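Viral macrophage inflammatory protein-II (PDB 2FHT) binds a wide range of chemokine receptors as a viral CC chemokine and thereby blocks infection by several HIV-1 strains. Local coordinates at residues Lys56-Val59 / Lys60-Gln64. Residues are numbered along the deposited sequence; the frame is centred on the assembly and turned at random.
Sequences KDWV and KKLMQ
Lys60 opens the i to i+4 ladder of this helix, its N donating to the O of Lys56, the N-cap residue, over 3.1 Å. Its aliphatic chain runs back over the same carbonyl before bending at chi3 (-87°), which brings CE to 3.9 Å from Asp57 OD2; NZ stays 4.4 Å from that oxygen, too far for a salt bridge, though the opposite charges probably attract. At Lys61 the backbone N is shared, bonded to Asp57 O and weakly to Trp58 O, while the bent side chain folds back along the first turn until CE is 3.5 Å from Trp58 CA. Leu62 N bonds to Trp58 O, and its CD1 meets the edge of the indole, in the ring plane, 3.6 Å from CZ3. The ring lies where it does because Trp58 CG sits between its own N and carbonyl carbon (chi1 68°), an orientation that also sets one indole face over Val59 CG1. Met63 N reaches Val59 O at 2.8 Å, and its SD passes 4.3 Å from Val59 CG2. Val59 and Leu62 pack on Phe42, and Met63 on Val40, both of strand 39-44; Trp58 and Leu62 also touch Leu20. Such an amphipathic C-terminal helix, its apolar side laid across a three-stranded antiparallel sheet and its lysines outward, is characteristic of the chemokine fold.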
loop_
_atom_site.group_PDB
_atom_site.type_symbol
_atom_site.label_atom_id
_atom_site.label_comp_id
_atom_site.label_asym_id
_atom_site.label_seq_id
_atom_site.Cartn_x
_atom_site.Cartn_y
_atom_site.Cartn_z
ATOM N N LYS A 56 6.900 8.341 4.016
ATOM C CA LYS A 56 8.249 8.053 3.564
ATOM C C LYS A 56 8.454 8.386 2.093
ATOM O O LYS A 56 7.606 8.100 1.244
ATOM C CB LYS A 56 8.612 6.598 3.870
ATOM C CG LYS A 56 9.112 6.373 5.311
ATOM C CD LYS A 56 8.335 7.206 6.328
ATOM C CE LYS A 56 8.748 6.918 7.758
ATOM N NZ LYS A 56 10.175 7.219 8.031
ATOM N N ASP A 57 9.582 9.026 1.807
ATOM C CA ASP A 57 9.914 9.429 0.454
ATOM C C ASP A 57 9.965 8.289 -0.536
ATOM O O ASP A 57 9.526 8.456 -1.670
ATOM C CB ASP A 57 11.231 10.193 0.432
ATOM C CG ASP A 57 11.152 11.483 1.205
ATOM O OD1 ASP A 57 12.134 11.805 1.912
ATOM O OD2 ASP A 57 10.105 12.170 1.115
ATOM N N TRP A 58 10.529 7.152 -0.140
ATOM C CA TRP A 58 10.594 6.046 -1.071
ATOM C C TRP A 58 9.199 5.561 -1.460
ATOM O O TRP A 58 8.973 5.209 -2.606
ATOM C CB TRP A 58 11.485 4.890 -0.559
ATOM C CG TRP A 58 10.995 4.098 0.645
ATOM C CD1 TRP A 58 11.328 4.320 1.949
ATOM C CD2 TRP A 58 10.209 2.882 0.632
ATOM N NE1 TRP A 58 10.825 3.312 2.749
ATOM C CE2 TRP A 58 10.133 2.420 1.970
ATOM C CE3 TRP A 58 9.567 2.139 -0.371
ATOM C CZ2 TRP A 58 9.451 1.249 2.325
ATOM C CZ3 TRP A 58 8.885 0.978 -0.020
ATOM C CH2 TRP A 58 8.834 0.547 1.323
ATOM N N VAL A 59 8.247 5.595 -0.526
ATOM C CA VAL A 59 6.919 5.104 -0.866
ATOM C C VAL A 59 6.183 6.067 -1.770
ATOM O O VAL A 59 5.447 5.637 -2.653
ATOM C CB VAL A 59 6.040 4.714 0.359
ATOM C CG1 VAL A 59 6.838 3.952 1.376
ATOM C CG2 VAL A 59 5.391 5.892 0.942
ATOM N N LYS A 60 6.373 7.361 -1.547
ATOM C CA LYS A 60 5.723 8.383 -2.362
ATOM C C LYS A 60 6.274 8.319 -3.777
ATOM O O LYS A 60 5.582 8.625 -4.741
ATOM C CB LYS A 60 5.921 9.759 -1.728
ATOM C CG LYS A 60 5.320 9.814 -0.333
ATOM C CD LYS A 60 5.038 11.217 0.140
ATOM C CE LYS A 60 6.240 11.818 0.792
ATOM N NZ LYS A 60 5.861 13.104 1.405
ATOM N N LYS A 61 7.504 7.827 -3.871
ATOM C CA LYS A 61 8.224 7.635 -5.121
ATOM C C LYS A 61 7.568 6.468 -5.840
ATOM O O LYS A 61 7.288 6.523 -7.037
ATOM C CB LYS A 61 9.681 7.266 -4.809
ATOM C CG LYS A 61 10.724 8.068 -5.550
ATOM C CD LYS A 61 12.097 7.737 -4.997
ATOM C CE LYS A 61 12.188 8.048 -3.505
ATOM N NZ LYS A 61 13.478 7.604 -2.898
ATOM N N LEU A 62 7.356 5.381 -5.116
ATOM C CA LEU A 62 6.709 4.225 -5.722
ATOM C C LEU A 62 5.279 4.582 -6.126
ATOM O O LEU A 62 4.758 4.055 -7.099
ATOM C CB LEU A 62 6.696 3.041 -4.748
ATOM C CG LEU A 62 8.023 2.281 -4.577
ATOM C CD1 LEU A 62 7.928 1.290 -3.431
ATOM C CD2 LEU A 62 8.373 1.582 -5.894
ATOM N N MET A 63 4.630 5.427 -5.330
ATOM C CA MET A 63 3.273 5.845 -5.615
ATOM C C MET A 63 3.243 6.608 -6.936
ATOM O O MET A 63 2.279 6.498 -7.697
ATOM C CB MET A 63 2.730 6.695 -4.469
ATOM C CG MET A 63 2.417 5.893 -3.223
ATOM S SD MET A 63 2.199 6.926 -1.750
ATOM C CE MET A 63 0.660 7.722 -2.057
ATOM N N GLN A 64 4.315 7.354 -7.206
ATOM C CA GLN A 64 4.449 8.117 -8.446
ATOM C C GLN A 64 4.643 7.155 -9.600
ATOM O O GLN A 64 3.911 7.196 -10.581
ATOM C CB GLN A 64 5.692 8.998 -8.428
ATOM C CG GLN A 64 5.636 10.275 -7.643
ATOM C CD GLN A 64 6.848 11.162 -7.939
ATOM O OE1 GLN A 64 6.803 12.367 -7.736
ATOM N NE2 GLN A 64 7.909 10.573 -8.482
#